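Side-chain contacts in catalase (Corynebacterium glutamicum, PDB 4B7H), which probably breaks hydrogen peroxide down to water and oxygen at a haem iron, which here carries the inhibitor nitric oxide: residues A[328-333]-A[346-351]; A[66-71]-A[353-358]; A[135-140]-A[226-231]. All coordinates share one frame; numbering follows the deposited sequence.

From the N terminus, the loop 66-71 comes first; its contact with helix segment 353-358, interaction 2, closes a long excursion that contains everything else. Within it, strand 135-140 meets strand 226-231 in interaction 3, closing a loop of 85 residues. Only after that does interaction 1 open and close, a short loop in which 328-333 folds back on 346-351. Interactions 3 and 1 therefore follow in series, and both nest within interaction 2. Helix 343-359 serves interactions 1 and 2, while Asn-332 and Arg-348 of interaction 1 bond to Asp-138 and Val-140 of interaction 3. Together they tie barrel strands, helix 343-359 and the 66-71 loop, with the haem touched by part of each contact.

Interaction 1: residues A[328-333]-A[346-351]; sequences LDPGNI and QARIFA. With HEM (protoporphyrin IX containing Fe), chain E.
Arg-348 starts with CG beside its backbone N and anti to its carbonyl carbon (chi1 -65°), then turns at chi3 (73°), which lays the guanidinium flat between Pro-330 and the haem. Pro-330 CG covers one face of that group, 3.9 Å from Arg-348 CZ. The opposite face rests on the porphyrin, with Arg-348 NH2 3.3 Å from haem C4C. The two side chains cross at about a right angle, and the proline also touches the start of the arginine, Pro-330 CG lying 3.9 Å from Arg-348 CB.

Ile-349 makes the second half of the packing. Both of its torsions are near -60°, a fold that brings Ile-349 CD1 against the backbone of the turn, 3.5 Å from Pro-330 O and 3.6 Å from Gly-331 N. The turn is of type I, from Asp-329 to Asn-332. Asp-329 OD1 stiffens it as an Asx turn by accepting the N-H of Gly-331, at 2.8 Å and from above the carboxylate plane. A water lies 2.7 Å from both Asp-329 OD1 and Ile-349 O and bridges turn and helix, where no direct hydrogen bond joins the two segments.

The rim of the guanidinium is well supplied with partners. NE bonds to Tyr-352 OH, NH1 to His-212 NE2 and NH2 to Val-140 O, so rotation as well as tilt is fixed. This matches the proximal side of catalases, where an arginine bonds to the tyrosine that ligates iron.

The turn is wedged between helix 343-359 and the barrel: Leu-328 leans on strand 125-132, Pro-330 touches Val-140 of strand 135-142, and Asn-332 ND2 bonds to Asp-138 OD2. On the helix, Ile-349 packs against Asn-48 of the second subunit and Ala-347 against Leu-56 of the third.

Interaction 2: residues A[66-71]-A[353-358]; sequences ERIPHA and ADQQRY. With HEM (protoporphyrin IX containing Fe), chain E; NO (nitric oxide), chain F.
Gln-355 and the backbone of Ile-68 form a pair of hydrogen bonds. Ile-68 N donates to Gln-355 OE1 at 2.9 Å, and Gln-355 NE2 donates to Ile-68 O at 2.8 Å, both nearly straight and both on a lone pair in the carbonyl plane. With CG opposite its own backbone N (chi1 -177°) and an extended chain beyond, Gln-355 reaches from the helix to the loop, and the two bonds set the rotation of its amide. A water donates hydrogen bonds to both Gln-355 OE1 and Glu-66 O.

Hydrogen bonds to the haem propionates form a second group. Arg-67 NE bonds to haem O1D at 2.9 Å, while its NH1 and NH2 bond to Glu-324 O and Ile-323 O; from the helix, Gln-356 NE2 bonds to haem O1A at 2.8 Å. Beside them, His-70 ND1 is hydrogen-bonded to Ser-108 OG.

Packing against the haem completes the site. The His-70 ring lies with one face over the porphyrin, His-70 CD2 being 3.2 Å from haem C4D. Nitric oxide, bound to the iron, presents its oxygen at the ring's edge, and Pro-69 CG is 3.5 Å from that oxygen. A histidine lying face-on over the haem is typical of the distal pocket of haem catalases.

Interaction 3: residues A[135-140]-A[226-231]; sequences GNYDIV and VKYHFK. With HEM (protoporphyrin IX containing Fe), chain E.
The Tyr-228 ring receives Ile-139 CD1 squarely over the centre of one face, 3.6 Å from the centroid and 8° off the normal, a CH-pi contact. Ile-139 CD1 also lies in the plane of the Phe-230 ring, at its edge, 4.0 Å from Phe-230 CZ, and so fills the corner between the two aromatics. Ile-139 CG2 backs it up, 4.1 Å from Phe-230 CZ. At the edge of the Tyr-137 ring, and in its plane, sits Tyr-228 OH.

The two tyrosines arrive from opposite directions, and Tyr-137 OH hydrogen-bonds to Tyr-228 OH at 2.6 Å. Tyr-137 can reach that far because CG stands anti to the backbone N (chi1 176°), sending the ring out from its strand. The strand segments are well separated, their axes 10.3 Å apart at closest and 77° from each other in direction, so side chains alone span the gap, inside the antiparallel beta-barrel of the catalase fold.

Tyr-228 OH is also bonded to Trp-216 NE1. Two partners thus grip this buried oxygen, and the polar ends of two tyrosines are accommodated beside the apolar packing of Ile-139 and Phe-230, in a way consistent with both phenols being uncharged.

Interaction 1: residues A[328-333]-A[346-351]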
# COMPACT_ATOMS: atom_id res chain seq x y z
N LEU A 328 -2.00 -17.50 8.75
CA LEU A 328 -1.50 -18.62 9.54
C LEU A 328 -0.00 -18.43 9.76
O LEU A 328 0.72 -18.05 8.84
CB LEU A 328 -1.83 -19.94 8.85
CG LEU A 328 -3.35 -20.22 8.85
CD1 LEU A 328 -3.77 -21.18 7.74
CD2 LEU A 328 -3.80 -20.76 10.21
N ASP A 329 0.47 -18.68 10.97
CA ASP A 329 1.80 -18.23 11.37
C ASP A 329 2.37 -19.15 12.45
O ASP A 329 1.79 -19.26 13.52
CB ASP A 329 1.66 -16.78 11.87
CG ASP A 329 2.94 -16.19 12.43
OD1 ASP A 329 4.01 -16.82 12.35
OD2 ASP A 329 2.85 -15.05 12.95
N PRO A 330 3.52 -19.81 12.18
CA PRO A 330 4.07 -20.74 13.18
C PRO A 330 4.52 -20.01 14.44
O PRO A 330 4.70 -20.64 15.49
CB PRO A 330 5.27 -21.38 12.45
CG PRO A 330 5.63 -20.42 11.38
CD PRO A 330 4.34 -19.77 10.95
N GLY A 331 4.69 -18.69 14.35
CA GLY A 331 5.01 -17.89 15.53
C GLY A 331 3.84 -17.71 16.48
O GLY A 331 4.02 -17.20 17.60
N ASN A 332 2.65 -18.11 16.05
CA ASN A 332 1.49 -18.13 16.93
C ASN A 332 1.57 -19.33 17.87
O ASN A 332 0.85 -20.32 17.70
CB ASN A 332 0.20 -18.15 16.11
CG ASN A 332 -0.13 -16.81 15.51
OD1 ASN A 332 0.32 -15.76 16.00
ND2 ASN A 332 -0.93 -16.82 14.45
N ILE A 333 2.47 -19.24 18.84
CA ILE A 333 2.58 -20.25 19.88
C ILE A 333 1.90 -19.77 21.16
O ILE A 333 1.55 -18.59 21.29
CB ILE A 333 4.04 -20.65 20.13
CG1 ILE A 333 4.89 -19.45 20.59
CG2 ILE A 333 4.63 -21.31 18.88
CD1 ILE A 333 6.30 -19.84 20.99
N GLN A 346 13.28 -21.20 12.95
CA GLN A 346 13.58 -19.88 13.51
C GLN A 346 13.40 -18.77 12.47
O GLN A 346 12.92 -17.68 12.79
CB GLN A 346 14.96 -19.87 14.18
CG GLN A 346 15.00 -20.87 15.34
CD GLN A 346 15.92 -20.48 16.47
OE1 GLN A 346 16.56 -19.42 16.46
NE2 GLN A 346 16.00 -21.36 17.47
N ALA A 347 13.77 -19.03 11.22
CA ALA A 347 13.49 -18.08 10.15
C ALA A 347 11.99 -17.91 9.91
O ALA A 347 11.51 -16.78 9.73
CB ALA A 347 14.19 -18.51 8.86
N ARG A 348 11.24 -19.01 9.93
CA ARG A 348 9.78 -18.95 9.77
C ARG A 348 9.12 -18.08 10.84
O ARG A 348 8.16 -17.36 10.54
CB ARG A 348 9.18 -20.34 9.81
CG ARG A 348 9.59 -21.22 8.65
CD ARG A 348 8.94 -22.59 8.77
NE ARG A 348 7.52 -22.53 8.46
CZ ARG A 348 6.59 -23.32 9.00
NH1 ARG A 348 6.92 -24.24 9.91
NH2 ARG A 348 5.31 -23.18 8.64
N ILE A 349 9.62 -18.13 12.07
CA ILE A 349 9.01 -17.37 13.15
C ILE A 349 9.02 -15.87 12.84
O ILE A 349 8.12 -15.13 13.24
CB ILE A 349 9.67 -17.70 14.51
CG1 ILE A 349 9.50 -19.20 14.85
CG2 ILE A 349 9.12 -16.84 15.63
CD1 ILE A 349 8.05 -19.66 14.96
N PHE A 350 10.02 -15.43 12.08
CA PHE A 350 10.02 -14.06 11.57
C PHE A 350 9.14 -13.86 10.33
O PHE A 350 8.37 -12.90 10.24
CB PHE A 350 11.45 -13.60 11.25
CG PHE A 350 11.48 -12.37 10.39
CD1 PHE A 350 11.13 -11.13 10.92
CD2 PHE A 350 11.80 -12.45 9.04
CE1 PHE A 350 11.12 -9.99 10.13
CE2 PHE A 350 11.79 -11.30 8.24
CZ PHE A 350 11.45 -10.08 8.79
N ALA A 351 9.27 -14.76 9.37
CA ALA A 351 8.84 -14.51 8.00
C ALA A 351 7.34 -14.37 7.76
O ALA A 351 6.94 -13.60 6.90
CB ALA A 351 9.40 -15.57 7.08
CHA HEM E . 3.43 -20.17 3.54
CHB HEM E . 7.89 -18.70 4.75
CHC HEM E . 9.21 -23.33 5.23
CHD HEM E . 4.55 -24.49 5.52
C1A HEM E . 4.52 -19.37 3.80
C2A HEM E . 4.53 -17.92 3.78
C3A HEM E . 5.77 -17.53 4.13
C4A HEM E . 6.57 -18.70 4.38
CMA HEM E . 6.31 -16.10 4.28
CAA HEM E . 3.32 -17.03 3.43
CBA HEM E . 2.51 -16.77 4.69
CGA HEM E . 1.42 -15.75 4.48
O1A HEM E . 0.33 -15.95 5.08
O2A HEM E . 1.61 -14.75 3.74
C1B HEM E . 8.66 -19.82 4.96
C2B HEM E . 10.08 -19.84 5.25
C3B HEM E . 10.44 -21.14 5.36
C4B HEM E . 9.26 -21.95 5.16
CMB HEM E . 10.95 -18.58 5.37
CAB HEM E . 11.81 -21.76 5.68
CBB HEM E . 12.73 -21.12 6.40
C1C HEM E . 8.06 -24.03 5.53
C2C HEM E . 7.95 -25.32 6.20
C3C HEM E . 6.64 -25.62 6.28
C4C HEM E . 5.90 -24.53 5.67
CMC HEM E . 9.15 -26.16 6.71
CAC HEM E . 5.93 -26.83 6.93
CBC HEM E . 6.45 -27.49 7.98
C1D HEM E . 3.84 -23.46 4.95
C2D HEM E . 2.44 -23.52 4.72
C3D HEM E . 2.08 -22.19 4.11
C4D HEM E . 3.30 -21.44 4.03
CMD HEM E . 1.50 -24.69 5.02
CAD HEM E . 0.67 -21.77 3.71
CBD HEM E . -0.09 -21.37 4.97
CGD HEM E . -1.49 -21.06 4.52
O1D HEM E . -1.92 -19.88 4.62
O2D HEM E . -2.17 -21.99 4.04
NA HEM E . 5.77 -19.82 4.18
NB HEM E . 8.19 -21.12 4.91
NC HEM E . 6.78 -23.58 5.22
ND HEM E . 4.33 -22.23 4.52
FE HEM E . 6.27 -21.71 4.66
O HOH W 1 5.93 -15.06 11.58

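Interaction 2: residues A[66-71]-A[353-358]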
# COMPACT_ATOMS: atom_id res chain seq x y z
N GLU A 66 -1.10 -12.32 -3.68
CA GLU A 66 -1.27 -13.70 -3.24
C GLU A 66 -0.07 -14.08 -2.36
O GLU A 66 0.98 -13.43 -2.40
CB GLU A 66 -1.36 -14.65 -4.45
CG GLU A 66 -0.04 -14.82 -5.20
CD GLU A 66 -0.15 -15.64 -6.48
OE1 GLU A 66 -1.25 -15.73 -7.08
OE2 GLU A 66 0.89 -16.22 -6.90
N ARG A 67 -0.22 -15.13 -1.55
CA ARG A 67 0.90 -15.63 -0.76
C ARG A 67 2.07 -16.05 -1.65
O ARG A 67 1.88 -16.63 -2.73
CB ARG A 67 0.49 -16.88 0.01
CG ARG A 67 -0.53 -16.65 1.08
CD ARG A 67 -1.22 -18.00 1.36
NE ARG A 67 -2.09 -17.93 2.52
CZ ARG A 67 -3.28 -17.34 2.52
NH1 ARG A 67 -3.77 -16.78 1.40
NH2 ARG A 67 -4.00 -17.32 3.64
N ILE A 68 3.28 -15.80 -1.16
CA ILE A 68 4.47 -16.45 -1.71
C ILE A 68 5.19 -17.19 -0.58
O ILE A 68 5.60 -16.57 0.41
CB ILE A 68 5.42 -15.46 -2.44
CG1 ILE A 68 6.67 -16.21 -2.91
CG2 ILE A 68 5.79 -14.25 -1.57
CD1 ILE A 68 7.62 -15.38 -3.79
N PRO A 69 5.30 -18.53 -0.67
CA PRO A 69 4.64 -19.44 -1.61
C PRO A 69 3.27 -19.84 -1.06
O PRO A 69 2.74 -19.13 -0.20
CB PRO A 69 5.60 -20.64 -1.66
CG PRO A 69 6.45 -20.54 -0.38
CD PRO A 69 6.04 -19.29 0.35
N HIS A 70 2.70 -20.94 -1.56
CA HIS A 70 1.41 -21.49 -1.12
C HIS A 70 0.22 -20.61 -1.52
O HIS A 70 -0.80 -20.57 -0.84
CB HIS A 70 1.38 -21.76 0.39
CG HIS A 70 2.33 -22.84 0.86
ND1 HIS A 70 1.92 -24.12 1.14
CD2 HIS A 70 3.66 -22.79 1.16
CE1 HIS A 70 2.96 -24.83 1.56
NE2 HIS A 70 4.02 -24.05 1.58
N ALA A 71 0.34 -19.93 -2.67
CA ALA A 71 -0.73 -19.07 -3.18
C ALA A 71 -2.06 -19.77 -3.39
O ALA A 71 -3.11 -19.19 -3.12
CB ALA A 71 -0.30 -18.41 -4.47
N ALA A 353 4.56 -13.37 9.74
CA ALA A 353 3.98 -12.10 10.15
C ALA A 353 4.52 -10.97 9.28
O ALA A 353 3.80 -10.03 8.95
CB ALA A 353 4.25 -11.82 11.61
N ASP A 354 5.79 -11.05 8.91
CA ASP A 354 6.38 -10.05 8.05
C ASP A 354 5.62 -9.99 6.72
O ASP A 354 5.24 -8.91 6.26
CB ASP A 354 7.86 -10.33 7.81
CG ASP A 354 8.50 -9.30 6.90
OD1 ASP A 354 8.52 -8.11 7.28
OD2 ASP A 354 8.96 -9.67 5.80
N GLN A 355 5.40 -11.14 6.09
CA GLN A 355 4.67 -11.13 4.82
C GLN A 355 3.23 -10.66 5.02
O GLN A 355 2.69 -9.91 4.20
CB GLN A 355 4.70 -12.49 4.11
CG GLN A 355 3.97 -12.37 2.76
CD GLN A 355 4.15 -13.54 1.82
OE1 GLN A 355 3.28 -13.80 0.97
NE2 GLN A 355 5.29 -14.24 1.92
N GLN A 356 2.61 -11.09 6.11
CA GLN A 356 1.21 -10.77 6.36
C GLN A 356 0.97 -9.28 6.57
O GLN A 356 -0.04 -8.74 6.12
CB GLN A 356 0.68 -11.62 7.51
CG GLN A 356 0.51 -13.08 7.09
CD GLN A 356 0.69 -14.08 8.21
OE1 GLN A 356 0.88 -13.71 9.37
NE2 GLN A 356 0.64 -15.36 7.85
N ARG A 357 1.92 -8.61 7.23
CA ARG A 357 1.85 -7.16 7.39
C ARG A 357 1.77 -6.47 6.02
O ARG A 357 1.10 -5.45 5.89
CB ARG A 357 3.06 -6.65 8.17
CG ARG A 357 3.03 -7.04 9.64
CD ARG A 357 4.38 -6.85 10.35
NE ARG A 357 4.33 -7.51 11.65
CZ ARG A 357 5.26 -8.34 12.13
NH1 ARG A 357 6.37 -8.58 11.45
NH2 ARG A 357 5.06 -8.92 13.31
N TYR A 358 2.45 -7.03 5.02
CA TYR A 358 2.41 -6.49 3.65
C TYR A 358 1.20 -6.99 2.85
O TYR A 358 0.47 -6.21 2.23
CB TYR A 358 3.68 -6.90 2.90
CG TYR A 358 3.59 -6.72 1.40
CD1 TYR A 358 3.56 -5.45 0.84
CD2 TYR A 358 3.52 -7.81 0.55
CE1 TYR A 358 3.46 -5.27 -0.52
CE2 TYR A 358 3.43 -7.65 -0.83
CZ TYR A 358 3.39 -6.37 -1.35
OH TYR A 358 3.30 -6.16 -2.71
CHA HEM E . 3.43 -20.17 3.54
CHB HEM E . 7.89 -18.70 4.75
CHC HEM E . 9.21 -23.33 5.23
CHD HEM E . 4.55 -24.49 5.52
C1A HEM E . 4.52 -19.37 3.80
C2A HEM E . 4.53 -17.92 3.78
C3A HEM E . 5.77 -17.53 4.13
C4A HEM E . 6.57 -18.70 4.38
CMA HEM E . 6.31 -16.10 4.28
CAA HEM E . 3.32 -17.03 3.43
CBA HEM E . 2.51 -16.77 4.69
CGA HEM E . 1.42 -15.75 4.48
O1A HEM E . 0.33 -15.95 5.08
O2A HEM E . 1.61 -14.75 3.74
C1B HEM E . 8.66 -19.82 4.96
C2B HEM E . 10.08 -19.84 5.25
C3B HEM E . 10.44 -21.14 5.36
C4B HEM E . 9.26 -21.95 5.16
CMB HEM E . 10.95 -18.58 5.37
CAB HEM E . 11.81 -21.76 5.68
CBB HEM E . 12.73 -21.12 6.40
C1C HEM E . 8.06 -24.03 5.53
C2C HEM E . 7.95 -25.32 6.20
C3C HEM E . 6.64 -25.62 6.28
C4C HEM E . 5.90 -24.53 5.67
CMC HEM E . 9.15 -26.16 6.71
CAC HEM E . 5.93 -26.83 6.93
CBC HEM E . 6.45 -27.49 7.98
C1D HEM E . 3.84 -23.46 4.95
C2D HEM E . 2.44 -23.52 4.72
C3D HEM E . 2.08 -22.19 4.11
C4D HEM E . 3.30 -21.44 4.03
CMD HEM E . 1.50 -24.69 5.02
CAD HEM E . 0.67 -21.77 3.71
CBD HEM E . -0.09 -21.37 4.97
CGD HEM E . -1.49 -21.06 4.52
O1D HEM E . -1.92 -19.88 4.62
O2D HEM E . -2.17 -21.99 4.04
NA HEM E . 5.77 -19.82 4.18
NB HEM E . 8.19 -21.12 4.91
NC HEM E . 6.78 -23.58 5.22
ND HEM E . 4.33 -22.23 4.52
FE HEM E . 6.27 -21.71 4.66
N NO F . 6.60 -22.19 3.06
O NO F . 7.15 -22.76 2.28
O HOH W 2 2.16 -11.74 -0.56

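Interaction 3: residues A[135-140]-A[226-231]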
# COMPACT_ATOMS: atom_id res chain seq x y z
N GLY A 135 -4.98 -18.05 23.52
CA GLY A 135 -4.58 -17.44 22.26
C GLY A 135 -4.66 -18.39 21.08
O GLY A 135 -4.90 -19.59 21.24
N ASN A 136 -4.47 -17.86 19.87
CA ASN A 136 -4.45 -18.69 18.67
C ASN A 136 -3.13 -19.45 18.60
O ASN A 136 -2.06 -18.85 18.62
CB ASN A 136 -4.63 -17.86 17.40
CG ASN A 136 -6.01 -17.21 17.31
OD1 ASN A 136 -6.95 -17.65 17.98
ND2 ASN A 136 -6.14 -16.17 16.49
N TYR A 137 -3.22 -20.77 18.53
CA TYR A 137 -2.05 -21.62 18.35
C TYR A 137 -2.11 -22.20 16.95
O TYR A 137 -3.02 -22.98 16.63
CB TYR A 137 -2.04 -22.75 19.39
CG TYR A 137 -0.90 -23.73 19.23
CD1 TYR A 137 0.33 -23.32 18.74
CD2 TYR A 137 -1.06 -25.08 19.55
CE1 TYR A 137 1.38 -24.22 18.58
CE2 TYR A 137 -0.01 -25.98 19.40
CZ TYR A 137 1.20 -25.54 18.91
OH TYR A 137 2.23 -26.43 18.75
N ASP A 138 -1.16 -21.81 16.10
CA ASP A 138 -1.14 -22.32 14.74
C ASP A 138 -0.05 -23.35 14.60
O ASP A 138 1.08 -23.13 15.04
CB ASP A 138 -0.86 -21.21 13.71
CG ASP A 138 -1.93 -20.13 13.67
OD1 ASP A 138 -2.99 -20.26 14.32
OD2 ASP A 138 -1.70 -19.15 12.94
N ILE A 139 -0.40 -24.48 13.99
CA ILE A 139 0.60 -25.45 13.55
C ILE A 139 0.57 -25.44 12.03
O ILE A 139 -0.32 -26.01 11.41
CB ILE A 139 0.38 -26.87 14.11
CG1 ILE A 139 0.32 -26.83 15.64
CG2 ILE A 139 1.49 -27.81 13.62
CD1 ILE A 139 0.02 -28.18 16.30
N VAL A 140 1.52 -24.72 11.46
CA VAL A 140 1.55 -24.49 10.03
C VAL A 140 2.44 -25.59 9.45
O VAL A 140 3.67 -25.44 9.35
CB VAL A 140 2.07 -23.07 9.71
CG1 VAL A 140 2.03 -22.80 8.21
CG2 VAL A 140 1.21 -22.04 10.45
N VAL A 226 9.17 -32.52 20.78
CA VAL A 226 8.05 -33.21 20.15
C VAL A 226 7.98 -32.98 18.64
O VAL A 226 8.47 -31.98 18.12
CB VAL A 226 6.68 -32.78 20.76
CG1 VAL A 226 6.64 -33.05 22.26
CG2 VAL A 226 6.37 -31.31 20.46
N LYS A 227 7.37 -33.95 17.94
CA LYS A 227 6.96 -33.78 16.55
C LYS A 227 5.49 -34.16 16.41
O LYS A 227 5.04 -35.17 16.95
CB LYS A 227 7.81 -34.63 15.59
CG LYS A 227 9.23 -34.12 15.39
CD LYS A 227 9.96 -34.92 14.32
CE LYS A 227 11.41 -34.46 14.14
NZ LYS A 227 11.55 -33.10 13.52
N TYR A 228 4.75 -33.34 15.68
CA TYR A 228 3.33 -33.57 15.45
C TYR A 228 3.07 -34.39 14.21
O TYR A 228 3.65 -34.13 13.15
CB TYR A 228 2.62 -32.24 15.27
CG TYR A 228 2.55 -31.36 16.49
CD1 TYR A 228 1.65 -31.62 17.51
CD2 TYR A 228 3.36 -30.23 16.60
CE1 TYR A 228 1.56 -30.80 18.62
CE2 TYR A 228 3.28 -29.40 17.70
CZ TYR A 228 2.38 -29.69 18.71
OH TYR A 228 2.29 -28.86 19.80
N HIS A 229 2.15 -35.34 14.33
CA HIS A 229 1.67 -36.15 13.24
C HIS A 229 0.16 -36.16 13.22
O HIS A 229 -0.46 -36.44 14.21
CB HIS A 229 2.20 -37.62 13.39
CG HIS A 229 3.70 -37.77 13.30
ND1 HIS A 229 4.30 -38.40 12.31
CD2 HIS A 229 4.67 -37.36 14.15
CE1 HIS A 229 5.58 -38.37 12.51
NE2 HIS A 229 5.81 -37.75 13.65
N PHE A 230 -0.42 -35.81 12.08
CA PHE A 230 -1.86 -35.79 11.92
C PHE A 230 -2.22 -36.91 10.94
O PHE A 230 -1.98 -36.79 9.73
CB PHE A 230 -2.32 -34.42 11.42
CG PHE A 230 -1.79 -33.27 12.26
CD1 PHE A 230 -2.15 -33.15 13.59
CD2 PHE A 230 -0.93 -32.34 11.71
CE1 PHE A 230 -1.66 -32.11 14.37
CE2 PHE A 230 -0.43 -31.29 12.48
CZ PHE A 230 -0.79 -31.18 13.81
N LYS A 231 -2.76 -38.01 11.47
CA LYS A 231 -2.90 -39.23 10.69
C LYS A 231 -4.31 -39.33 10.11
O LYS A 231 -5.30 -39.42 10.85
CB LYS A 231 -2.55 -40.47 11.53
CG LYS A 231 -1.17 -40.40 12.20
CD LYS A 231 -0.03 -40.33 11.20
CE LYS A 231 0.10 -41.63 10.40
NZ LYS A 231 1.32 -41.60 9.52
CHA HEM E . 3.43 -20.17 3.54
CHB HEM E . 7.89 -18.70 4.75
CHC HEM E . 9.21 -23.33 5.23
CHD HEM E . 4.55 -24.49 5.52
C1A HEM E . 4.52 -19.37 3.80
C2A HEM E . 4.53 -17.92 3.78
C3A HEM E . 5.77 -17.53 4.13
C4A HEM E . 6.57 -18.70 4.38
CMA HEM E . 6.31 -16.10 4.28
CAA HEM E . 3.32 -17.03 3.43
CBA HEM E . 2.51 -16.77 4.69
CGA HEM E . 1.42 -15.75 4.48
O1A HEM E . 0.33 -15.95 5.08
O2A HEM E . 1.61 -14.75 3.74
C1B HEM E . 8.66 -19.82 4.96
C2B HEM E . 10.08 -19.84 5.25
C3B HEM E . 10.44 -21.14 5.36
C4B HEM E . 9.26 -21.95 5.16
CMB HEM E . 10.95 -18.58 5.37
CAB HEM E . 11.81 -21.76 5.68
CBB HEM E . 12.73 -21.12 6.40
C1C HEM E . 8.06 -24.03 5.53
C2C HEM E . 7.95 -25.32 6.20
C3C HEM E . 6.64 -25.62 6.28
C4C HEM E . 5.90 -24.53 5.67
CMC HEM E . 9.15 -26.16 6.71
CAC HEM E . 5.93 -26.83 6.93
CBC HEM E . 6.45 -27.49 7.98
C1D HEM E . 3.84 -23.46 4.95
C2D HEM E . 2.44 -23.52 4.72
C3D HEM E . 2.08 -22.19 4.11
C4D HEM E . 3.30 -21.44 4.03
CMD HEM E . 1.50 -24.69 5.02
CAD HEM E . 0.67 -21.77 3.71
CBD HEM E . -0.09 -21.37 4.97
CGD HEM E . -1.49 -21.06 4.52
O1D HEM E . -1.92 -19.88 4.62
O2D HEM E . -2.17 -21.99 4.04
NA HEM E . 5.77 -19.82 4.18
NB HEM E . 8.19 -21.12 4.91
NC HEM E . 6.78 -23.58 5.22
ND HEM E . 4.33 -22.23 4.52
FE HEM E . 6.27 -21.71 4.66